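Local coordinates for protein putative SnoaL-like polyketide cyclase (Jannaschia sp., PDB 3KKG) that probably acts as a SnoaL-like polyketide cyclase, closing a ring in a polyketide substrate held by an NTF2-like fold, at residues Val12-Asp20 with Asp31-Pro39; Asp83-Ala94 with Met108-Leu119. One frame throughout, in Å; residues are numbered along the deposited sequence.

The two contacts illustrate how a cone-like fold is made from a curved sheet and the helices laid against it. They follow one another along the chain: contact 1 pairs helix 6-16 and the residues after it with helix 29-36, and contact 2 then pairs neighbouring strands 84-94 and 108-120 of the mixed sheet. Their centres lie about 14 Å apart, yet they touch. F117 of contact 2 receives V15, with CG1 of V15 3.5 Å from CE2 of F117, and also packs against L18 and F19 of contact 1, while F19 reaches V87. Helix packing and sheet pairing thus share one hydrophobic interior, as expected of a single NTF2-like domain.

Contact 1: Val12-Asp20 with Asp31-Pro39; sequences VETVLRLFD and DVWRETMTP
L18 and W33 cross at about a right angle, methyl CD2 of L18 lying oblique to the indole ring and 3.7 Å from its CD1. The same methyl reaches T36 tip to tip, at 4.1 Å from its CG2. The other methyl, CD1 of L18, meets CE of M37, a selenomethionine in one of two modelled conformers, which covers a face of the W33 ring. The T36 methyl also slides past T14, whose CG2 lies 3.7 Å from CG2 of T36. R17 bends at chi3 (61°) to lay its guanidinium over V32, CG1 of which stands 4.0 Å above the centre of the plane. E35 comes in at the edge, its carboxylate turned perpendicular to the guanidinium, in a long salt bridge of 3.5 Å between NH2 of R17 and OE2 of E35. An alanine in place of R17 would strip the flat cover from V32 and would probably leave E35 and E21 without their shared positive mate.

Second-shell bonds set these groups. E21 pairs with NE of R17, and OG1 of T36 donates to O of V32 at 2.8 Å, which turns the threonine methyl to L18 and T14. NE1 of W33 hydrogen-bonds to O of G22, and a water also links it to O of L18. With no direct hydrogen bond crossing between the segments, adhesion rests on apolar packing inside, bridging water and a charged pair at the outer edge.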
loop_
_atom_site.group_PDB
_atom_site.type_symbol
_atom_site.label_atom_id
_atom_site.label_comp_id
_atom_site.label_asym_id
_atom_site.label_seq_id
_atom_site.Cartn_x
_atom_site.Cartn_y
_atom_site.Cartn_z
ATOM N N VAL A 12 1.838 -8.737 -16.223
ATOM C CA VAL A 12 1.591 -9.538 -15.014
ATOM C C VAL A 12 2.542 -10.721 -14.898
ATOM O O VAL A 12 3.084 -11.027 -13.827
ATOM C CB VAL A 12 0.105 -9.973 -14.922
ATOM C CG1 VAL A 12 -0.081 -11.002 -13.798
ATOM C CG2 VAL A 12 -0.793 -8.730 -14.628
ATOM N N GLU A 13 2.678 -11.422 -16.015
ATOM C CA GLU A 13 3.571 -12.582 -16.006
ATOM C C GLU A 13 4.994 -12.184 -15.595
ATOM O O GLU A 13 5.666 -12.850 -14.762
ATOM C CB GLU A 13 3.549 -13.287 -17.361
ATOM C CG GLU A 13 2.184 -13.959 -17.682
ATOM C CD GLU A 13 2.162 -14.671 -19.042
ATOM O OE1 GLU A 13 3.240 -15.110 -19.489
ATOM O OE2 GLU A 13 1.067 -14.865 -19.601
ATOM N N THR A 14 5.473 -11.105 -16.172
ATOM C CA THR A 14 6.807 -10.596 -15.853
ATOM C C THR A 14 6.920 -10.210 -14.380
ATOM O O THR A 14 7.888 -10.615 -13.707
ATOM C CB THR A 14 7.156 -9.442 -16.791
ATOM O OG1 THR A 14 7.277 -9.967 -18.121
ATOM C CG2 THR A 14 8.445 -8.668 -16.355
ATOM N N VAL A 15 5.954 -9.462 -13.865
ATOM C CA VAL A 15 6.005 -9.062 -12.464
ATOM C C VAL A 15 5.906 -10.232 -11.492
ATOM O O VAL A 15 6.602 -10.295 -10.467
ATOM C CB VAL A 15 4.895 -8.025 -12.153
ATOM C CG1 VAL A 15 4.661 -7.952 -10.686
ATOM C CG2 VAL A 15 5.261 -6.691 -12.800
ATOM N N LEU A 16 5.056 -11.209 -11.818
ATOM C CA LEU A 16 4.857 -12.308 -10.882
ATOM C C LEU A 16 6.129 -13.173 -10.675
ATOM O O LEU A 16 6.286 -13.835 -9.635
ATOM C CB LEU A 16 3.628 -13.151 -11.224
ATOM C CG LEU A 16 2.305 -12.537 -10.800
ATOM C CD1 LEU A 16 1.132 -13.392 -11.341
ATOM C CD2 LEU A 16 2.226 -12.348 -9.286
ATOM N N ARG A 17 7.037 -13.156 -11.647
ATOM C CA ARG A 17 8.324 -13.839 -11.477
ATOM C C ARG A 17 9.072 -13.305 -10.276
ATOM O O ARG A 17 9.795 -14.054 -9.613
ATOM C CB ARG A 17 9.197 -13.698 -12.719
ATOM C CG ARG A 17 8.636 -14.315 -13.942
ATOM C CD ARG A 17 9.613 -14.317 -15.117
ATOM N NE ARG A 17 10.816 -15.091 -14.798
ATOM C CZ ARG A 17 12.057 -14.763 -15.146
ATOM N NH1 ARG A 17 12.319 -13.661 -15.839
ATOM N NH2 ARG A 17 13.057 -15.568 -14.804
ATOM N N LEU A 18 8.847 -12.028 -9.930
ATOM C CA LEU A 18 9.531 -11.423 -8.802
ATOM C C LEU A 18 9.055 -11.946 -7.453
ATOM O O LEU A 18 9.682 -11.705 -6.435
ATOM C CB LEU A 18 9.353 -9.905 -8.841
ATOM C CG LEU A 18 9.889 -9.211 -10.102
ATOM C CD1 LEU A 18 9.501 -7.746 -10.179
ATOM C CD2 LEU A 18 11.453 -9.408 -10.167
ATOM N N PHE A 19 7.962 -12.690 -7.457
ATOM C CA PHE A 19 7.396 -13.272 -6.258
ATOM C C PHE A 19 7.707 -14.774 -6.141
ATOM O O PHE A 19 7.256 -15.404 -5.188
ATOM C CB PHE A 19 5.889 -13.008 -6.157
ATOM C CG PHE A 19 5.589 -11.530 -5.999
ATOM C CD1 PHE A 19 5.557 -10.689 -7.101
ATOM C CD2 PHE A 19 5.516 -10.989 -4.740
ATOM C CE1 PHE A 19 5.354 -9.338 -6.924
ATOM C CE2 PHE A 19 5.294 -9.609 -4.565
ATOM C CZ PHE A 19 5.246 -8.808 -5.666
ATOM N N ASP A 20 8.463 -15.301 -7.106
ATOM C CA ASP A 20 8.860 -16.722 -7.125
ATOM C C ASP A 20 10.364 -16.773 -7.352
ATOM O O ASP A 20 11.141 -16.656 -6.390
ATOM C CB ASP A 20 8.023 -17.484 -8.175
ATOM C CG ASP A 20 8.402 -18.936 -8.274
ATOM O OD1 ASP A 20 8.779 -19.497 -7.251
ATOM O OD2 ASP A 20 8.168 -19.465 -9.372
ATOM N N ASP A 31 19.653 -12.189 -10.491
ATOM C CA ASP A 31 19.693 -12.287 -11.931
ATOM C C ASP A 31 18.304 -12.139 -12.527
ATOM O O ASP A 31 18.164 -11.594 -13.620
ATOM C CB ASP A 31 20.371 -13.580 -12.367
ATOM C CG ASP A 31 21.868 -13.563 -12.102
ATOM O OD1 ASP A 31 22.516 -12.468 -12.146
ATOM O OD2 ASP A 31 22.416 -14.662 -11.876
ATOM N N VAL A 32 17.269 -12.545 -11.784
ATOM C CA VAL A 32 15.887 -12.337 -12.242
ATOM C C VAL A 32 15.580 -10.821 -12.235
ATOM O O VAL A 32 14.982 -10.276 -13.154
ATOM C CB VAL A 32 14.832 -13.110 -11.383
ATOM C CG1 VAL A 32 13.384 -12.731 -11.811
ATOM C CG2 VAL A 32 15.052 -14.628 -11.474
ATOM N N TRP A 33 15.985 -10.139 -11.173
ATOM C CA TRP A 33 15.840 -8.689 -11.148
ATOM C C TRP A 33 16.576 -8.031 -12.334
ATOM O O TRP A 33 16.041 -7.153 -13.002
ATOM C CB TRP A 33 16.337 -8.107 -9.826
ATOM C CG TRP A 33 15.375 -8.211 -8.678
ATOM C CD1 TRP A 33 14.620 -9.284 -8.343
ATOM C CD2 TRP A 33 15.076 -7.199 -7.712
ATOM N NE1 TRP A 33 13.844 -8.998 -7.242
ATOM C CE2 TRP A 33 14.105 -7.733 -6.835
ATOM C CE3 TRP A 33 15.507 -5.884 -7.507
ATOM C CZ2 TRP A 33 13.590 -7.014 -5.762
ATOM C CZ3 TRP A 33 14.987 -5.175 -6.461
ATOM C CH2 TRP A 33 14.072 -5.743 -5.588
ATOM N N ARG A 34 17.802 -8.474 -12.604
ATOM C CA ARG A 34 18.580 -7.884 -13.703
ATOM C C ARG A 34 17.956 -8.101 -15.079
ATOM O O ARG A 34 18.092 -7.254 -15.952
ATOM C CB ARG A 34 20.018 -8.385 -13.683
ATOM C CG ARG A 34 20.780 -7.913 -12.465
ATOM C CD ARG A 34 22.204 -8.400 -12.439
ATOM N NE ARG A 34 22.873 -7.973 -11.204
ATOM C CZ ARG A 34 23.298 -8.784 -10.232
ATOM N NH1 ARG A 34 23.171 -10.105 -10.304
ATOM N NH2 ARG A 34 23.867 -8.262 -9.163
ATOM N N GLU A 35 17.249 -9.209 -15.268
ATOM C CA GLU A 35 16.538 -9.436 -16.531
ATOM C C GLU A 35 15.162 -8.773 -16.638
ATOM O O GLU A 35 14.640 -8.582 -17.728
ATOM C CB GLU A 35 16.448 -10.914 -16.848
ATOM C CG GLU A 35 15.600 -11.800 -15.974
ATOM C CD GLU A 35 15.788 -13.285 -16.362
ATOM O OE1 GLU A 35 15.567 -13.608 -17.547
ATOM O OE2 GLU A 35 16.199 -14.109 -15.508
ATOM N N THR A 36 14.591 -8.388 -15.501
ATOM C CA THR A 36 13.228 -7.839 -15.427
ATOM C C THR A 36 13.174 -6.304 -15.357
ATOM O O THR A 36 12.283 -5.651 -15.900
ATOM C CB THR A 36 12.555 -8.440 -14.149
ATOM O OG1 THR A 36 12.503 -9.872 -14.314
ATOM C CG2 THR A 36 11.121 -7.953 -13.975
HETATM N N MSE A 37 14.077 -5.742 -14.546
HETATM C CA MSE A 37 14.144 -4.287 -14.309
HETATM C C MSE A 37 15.081 -3.633 -15.331
HETATM O O MSE A 37 16.038 -4.258 -15.811
HETATM C CB MSE A 37 14.684 -3.972 -12.905
HETATM C CG MSE A 37 13.687 -4.050 -11.754
HETATM SE SE MSE A 37 13.052 -5.881 -11.303
HETATM C CE MSE A 37 12.391 -5.491 -9.491
ATOM N N THR A 38 14.823 -2.353 -15.600
ATOM C CA THR A 38 15.737 -1.524 -16.412
ATOM C C THR A 38 16.910 -1.074 -15.537
ATOM O O THR A 38 16.861 -1.118 -14.319
ATOM C CB THR A 38 15.022 -0.290 -16.955
ATOM O OG1 THR A 38 14.550 0.510 -15.860
ATOM C CG2 THR A 38 13.853 -0.721 -17.859
ATOM N N PRO A 39 18.021 -0.690 -16.166
ATOM C CA PRO A 39 19.189 -0.236 -15.390
ATOM C C PRO A 39 18.905 0.962 -14.475
ATOM O O PRO A 39 19.503 1.095 -13.404
ATOM C CB PRO A 39 20.204 0.135 -16.479
ATOM C CG PRO A 39 19.717 -0.579 -17.691
ATOM C CD PRO A 39 18.261 -0.697 -17.623
HETATM O O HOH W 1 10.427 -11.203 -14.924
HETATM O O HOH W 2 11.084 -9.479 -5.634
#

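Contact 2: Asp83-Ala94 with Met108-Leu119; sequences DNVVVQARLTGA and MVDVPDVTLFTL
V86 fits against two side chains of the facing strand: its CG1 presses on CG2 of V114 at 3.6 Å, and its CG2 runs beside CD2 of L116, the two chains pointing the same way. These belong to the face turned to the second subunit, where F130 of that subunit packs on V114 and R128 of that subunit bonds to OE1 of Q88.

The other face offers unequal relief. O of V85 sits at the edge of the F117 ring, in its plane, and V87 fills the flank obliquely with CG2 4.1 Å from CE2 of the ring; next to them CG2 of V85 meets CD1 of L119 at 3.7 Å. Beyond this ridge A89 is a hollow, and D113 leans into it. With CG placed between backbone N and carbonyl carbon (chi1 77°), D113 brings OD1 to 3.3 Å from CB of A89, while its OD2 rests 3.5 Å from CD1 of L91 and bonds to Y129. A water tucked alongside joins OD1 of D113, O of V87 and OG1 of T115.

Back on the face of V86 and V114, R90, in the one of two modelled conformers described here, spreads one guanidinium face over the V111-P112 peptide, with NH1 3.5 Å from CB of P112, and makes a salt bridge to D110. G93, whose backbone angles call for glycine, presents its carbonyl O to CG2 of V109.

Eleven main-chain hydrogen bonds keep this relief in register. Such long antiparallel strands, with one face in a dimer interface and the other packed on helix 6-16, are characteristic of the NTF2-like fold, whose curved sheet generally encloses a pocket; a di(hydroxyethyl)ether molecule near L91, probably from the crystallisation liquor, may mark it.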
loop_
_atom_site.group_PDB
_atom_site.type_symbol
_atom_site.label_atom_id
_atom_site.label_comp_id
_atom_site.label_asym_id
_atom_site.label_seq_id
_atom_site.Cartn_x
_atom_site.Cartn_y
_atom_site.Cartn_z
ATOM N N ASP A 83 0.295 -0.405 -18.031
ATOM C CA ASP A 83 1.646 -0.591 -17.531
ATOM C C ASP A 83 1.772 -0.470 -15.982
ATOM O O ASP A 83 2.861 -0.334 -15.445
ATOM C CB ASP A 83 2.592 0.376 -18.257
ATOM C CG ASP A 83 2.962 -0.098 -19.624
ATOM O OD1 ASP A 83 3.026 -1.325 -19.880
ATOM O OD2 ASP A 83 3.249 0.761 -20.491
ATOM N N ASN A 84 0.637 -0.535 -15.269
ATOM C CA ASN A 84 0.616 -0.531 -13.810
ATOM C C ASN A 84 0.116 -1.849 -13.312
ATOM O O ASN A 84 -0.956 -2.268 -13.682
ATOM C CB ASN A 84 -0.320 0.549 -13.271
ATOM C CG ASN A 84 0.160 1.956 -13.657
ATOM O OD1 ASN A 84 0.997 2.526 -12.980
ATOM N ND2 ASN A 84 -0.287 2.443 -14.780
ATOM N N VAL A 85 0.947 -2.544 -12.497
ATOM C CA VAL A 85 0.592 -3.814 -11.898
ATOM C C VAL A 85 0.688 -3.664 -10.390
ATOM O O VAL A 85 1.728 -3.218 -9.855
ATOM C CB VAL A 85 1.516 -4.955 -12.360
ATOM C CG1 VAL A 85 1.066 -6.230 -11.683
ATOM C CG2 VAL A 85 1.458 -5.107 -13.888
ATOM N N VAL A 86 -0.367 -4.069 -9.705
ATOM C CA VAL A 86 -0.455 -3.977 -8.256
ATOM C C VAL A 86 -0.609 -5.361 -7.706
ATOM O O VAL A 86 -1.465 -6.126 -8.143
ATOM C CB VAL A 86 -1.683 -3.109 -7.829
ATOM C CG1 VAL A 86 -1.782 -3.031 -6.282
ATOM C CG2 VAL A 86 -1.635 -1.717 -8.523
ATOM N N VAL A 87 0.281 -5.772 -6.825
ATOM C CA VAL A 87 0.302 -7.086 -6.226
ATOM C C VAL A 87 0.093 -6.942 -4.733
ATOM O O VAL A 87 0.900 -6.313 -4.060
ATOM C CB VAL A 87 1.605 -7.851 -6.532
ATOM C CG1 VAL A 87 1.554 -9.237 -5.892
ATOM C CG2 VAL A 87 1.840 -7.951 -8.034
ATOM N N GLN A 88 -0.944 -7.546 -4.189
ATOM C CA GLN A 88 -1.092 -7.624 -2.734
ATOM C C GLN A 88 -0.702 -9.022 -2.298
ATOM O O GLN A 88 -1.050 -10.013 -2.957
ATOM C CB GLN A 88 -2.513 -7.409 -2.355
ATOM C CG GLN A 88 -3.061 -5.981 -2.645
ATOM C CD GLN A 88 -4.426 -5.810 -2.065
ATOM O OE1 GLN A 88 -4.567 -5.786 -0.859
ATOM N NE2 GLN A 88 -5.415 -5.719 -2.896
ATOM N N ALA A 89 -0.031 -9.115 -1.159
ATOM C CA ALA A 89 0.478 -10.384 -0.703
ATOM C C ALA A 89 0.418 -10.420 0.802
ATOM O O ALA A 89 0.046 -9.443 1.459
ATOM C CB ALA A 89 1.927 -10.678 -1.243
ATOM N N ARG A 90 0.696 -11.597 1.351
ATOM C CA ARG A 90 0.991 -11.699 2.773
ATOM C C ARG A 90 2.368 -12.275 2.977
ATOM O O ARG A 90 2.825 -13.124 2.230
ATOM C CB ARG A 90 -0.055 -12.472 3.530
ATOM C CG ARG A 90 -1.399 -11.751 3.610
ATOM C CD ARG A 90 -2.315 -12.450 4.594
ATOM N NE ARG A 90 -1.921 -12.182 5.990
ATOM C CZ ARG A 90 -2.268 -11.081 6.681
ATOM N NH1 ARG A 90 -3.060 -10.179 6.125
ATOM N NH2 ARG A 90 -1.888 -10.892 7.944
ATOM N N LEU A 91 3.031 -11.742 3.977
ATOM C CA LEU A 91 4.394 -12.126 4.348
ATOM C C LEU A 91 4.377 -12.810 5.700
ATOM O O LEU A 91 3.765 -12.291 6.634
ATOM C CB LEU A 91 5.267 -10.876 4.518
ATOM C CG LEU A 91 5.372 -9.996 3.301
ATOM C CD1 LEU A 91 6.259 -8.754 3.613
ATOM C CD2 LEU A 91 5.918 -10.744 2.107
ATOM N N THR A 92 5.120 -13.903 5.780
ATOM C CA THR A 92 5.284 -14.612 7.038
ATOM C C THR A 92 6.726 -15.043 7.189
ATOM O O THR A 92 7.331 -15.599 6.295
ATOM C CB THR A 92 4.370 -15.829 7.166
ATOM O OG1 THR A 92 4.584 -16.681 6.044
ATOM C CG2 THR A 92 2.906 -15.395 7.232
ATOM N N GLY A 93 7.265 -14.871 8.401
ATOM C CA GLY A 93 8.593 -15.386 8.714
ATOM C C GLY A 93 9.164 -14.730 9.933
ATOM O O GLY A 93 8.583 -13.858 10.534
ATOM N N ALA A 94 10.330 -15.241 10.306
ATOM C CA ALA A 94 10.999 -14.854 11.537
ATOM C C ALA A 94 12.118 -13.871 11.288
ATOM O O ALA A 94 12.895 -14.063 10.347
ATOM C CB ALA A 94 11.564 -16.108 12.229
HETATM N N MSE A 108 8.199 -13.600 15.063
HETATM C CA MSE A 108 7.410 -13.926 13.894
HETATM C C MSE A 108 6.620 -12.744 13.427
HETATM O O MSE A 108 6.105 -11.966 14.237
HETATM C CB MSE A 108 6.449 -15.077 14.219
HETATM C CG MSE A 108 7.153 -16.321 14.575
HETATM SE SE MSE A 108 7.898 -17.190 12.982
HETATM C CE MSE A 108 6.486 -18.553 12.680
ATOM N N VAL A 109 6.545 -12.578 12.115
ATOM C CA VAL A 109 5.635 -11.575 11.587
ATOM C C VAL A 109 4.674 -12.249 10.630
ATOM O O VAL A 109 4.983 -13.291 10.022
ATOM C CB VAL A 109 6.382 -10.394 10.843
ATOM C CG1 VAL A 109 7.428 -9.838 11.758
ATOM C CG2 VAL A 109 6.928 -10.822 9.505
ATOM N N ASP A 110 3.501 -11.632 10.476
ATOM C CA ASP A 110 2.452 -12.137 9.582
ATOM C C ASP A 110 1.682 -10.869 9.179
ATOM O O ASP A 110 0.849 -10.382 9.943
ATOM C CB ASP A 110 1.530 -13.104 10.337
ATOM C CG ASP A 110 0.435 -13.688 9.469
ATOM O OD1 ASP A 110 0.235 -13.236 8.355
ATOM O OD2 ASP A 110 -0.189 -14.673 9.950
ATOM N N VAL A 111 2.009 -10.305 8.012
ATOM C CA VAL A 111 1.491 -9.008 7.600
ATOM C C VAL A 111 1.076 -8.977 6.130
ATOM O O VAL A 111 1.711 -9.626 5.308
ATOM C CB VAL A 111 2.504 -7.846 7.871
ATOM C CG1 VAL A 111 2.596 -7.558 9.376
ATOM C CG2 VAL A 111 3.877 -8.134 7.224
ATOM N N PRO A 112 0.069 -8.182 5.815
ATOM C CA PRO A 112 -0.263 -7.905 4.409
ATOM C C PRO A 112 0.710 -6.894 3.841
ATOM O O PRO A 112 1.304 -6.084 4.578
ATOM C CB PRO A 112 -1.681 -7.354 4.499
ATOM C CG PRO A 112 -1.641 -6.523 5.786
ATOM C CD PRO A 112 -0.741 -7.350 6.729
ATOM N N ASP A 113 0.813 -6.847 2.527
ATOM C CA ASP A 113 1.595 -5.822 1.875
ATOM C C ASP A 113 0.986 -5.490 0.542
ATOM O O ASP A 113 0.006 -6.121 0.092
ATOM C CB ASP A 113 3.041 -6.175 1.837
ATOM C CG ASP A 113 3.428 -7.180 0.821
ATOM O OD1 ASP A 113 2.588 -7.678 0.054
ATOM O OD2 ASP A 113 4.636 -7.547 0.802
ATOM N N VAL A 114 1.568 -4.529 -0.123
ATOM C CA VAL A 114 1.180 -4.141 -1.498
ATOM C C VAL A 114 2.396 -3.582 -2.205
ATOM O O VAL A 114 3.183 -2.806 -1.660
ATOM C CB VAL A 114 0.024 -3.158 -1.495
ATOM C CG1 VAL A 114 0.340 -1.888 -0.766
ATOM C CG2 VAL A 114 -0.374 -2.854 -2.966
ATOM N N THR A 115 2.656 -4.079 -3.429
ATOM C CA THR A 115 3.748 -3.632 -4.289
ATOM C C THR A 115 3.136 -3.073 -5.543
ATOM O O THR A 115 2.298 -3.770 -6.166
ATOM C CB THR A 115 4.744 -4.785 -4.568
ATOM O OG1 THR A 115 4.994 -5.501 -3.326
ATOM C CG2 THR A 115 6.033 -4.290 -5.142
ATOM N N LEU A 116 3.569 -1.887 -5.936
ATOM C CA LEU A 116 2.971 -1.168 -7.047
ATOM C C LEU A 116 4.054 -0.990 -8.091
ATOM O O LEU A 116 5.032 -0.229 -7.875
ATOM C CB LEU A 116 2.422 0.170 -6.537
ATOM C CG LEU A 116 1.418 -0.011 -5.384
ATOM C CD1 LEU A 116 1.881 0.708 -4.161
ATOM C CD2 LEU A 116 0.058 0.442 -5.776
ATOM N N PHE A 117 3.921 -1.664 -9.223
ATOM C CA PHE A 117 4.928 -1.662 -10.272
ATOM C C PHE A 117 4.499 -0.780 -11.426
ATOM O O PHE A 117 3.302 -0.741 -11.786
ATOM C CB PHE A 117 5.086 -3.098 -10.818
ATOM C CG PHE A 117 5.642 -4.059 -9.798
ATOM C CD1 PHE A 117 6.998 -4.253 -9.685
ATOM C CD2 PHE A 117 4.806 -4.834 -9.006
ATOM C CE1 PHE A 117 7.518 -5.157 -8.759
ATOM C CE2 PHE A 117 5.336 -5.750 -8.091
ATOM C CZ PHE A 117 6.698 -5.940 -8.002
ATOM N N THR A 118 5.478 -0.133 -12.040
ATOM C CA THR A 118 5.300 0.534 -13.330
ATOM C C THR A 118 6.260 -0.111 -14.312
ATOM O O THR A 118 7.437 -0.369 -13.985
ATOM C CB THR A 118 5.616 2.021 -13.216
ATOM O OG1 THR A 118 4.833 2.566 -12.144
ATOM C CG2 THR A 118 5.255 2.780 -14.494
ATOM N N LEU A 119 5.731 -0.415 -15.499
ATOM C CA LEU A 119 6.537 -0.995 -16.549
ATOM C C LEU A 119 6.606 -0.050 -17.760
ATOM O O LEU A 119 5.786 0.852 -17.907
ATOM C CB LEU A 119 5.972 -2.360 -16.974
ATOM C CG LEU A 119 5.911 -3.492 -15.936
ATOM C CD1 LEU A 119 4.565 -3.524 -15.204
ATOM C CD2 LEU A 119 6.303 -4.872 -16.552
HETATM O O HOH W 3 1.569 1.015 -10.291
HETATM O O HOH W 4 3.197 -7.377 -2.611
HETATM O O HOH W 5 -2.630 -5.974 1.120
HETATM O O HOH W 6 -0.736 -15.025 6.650
#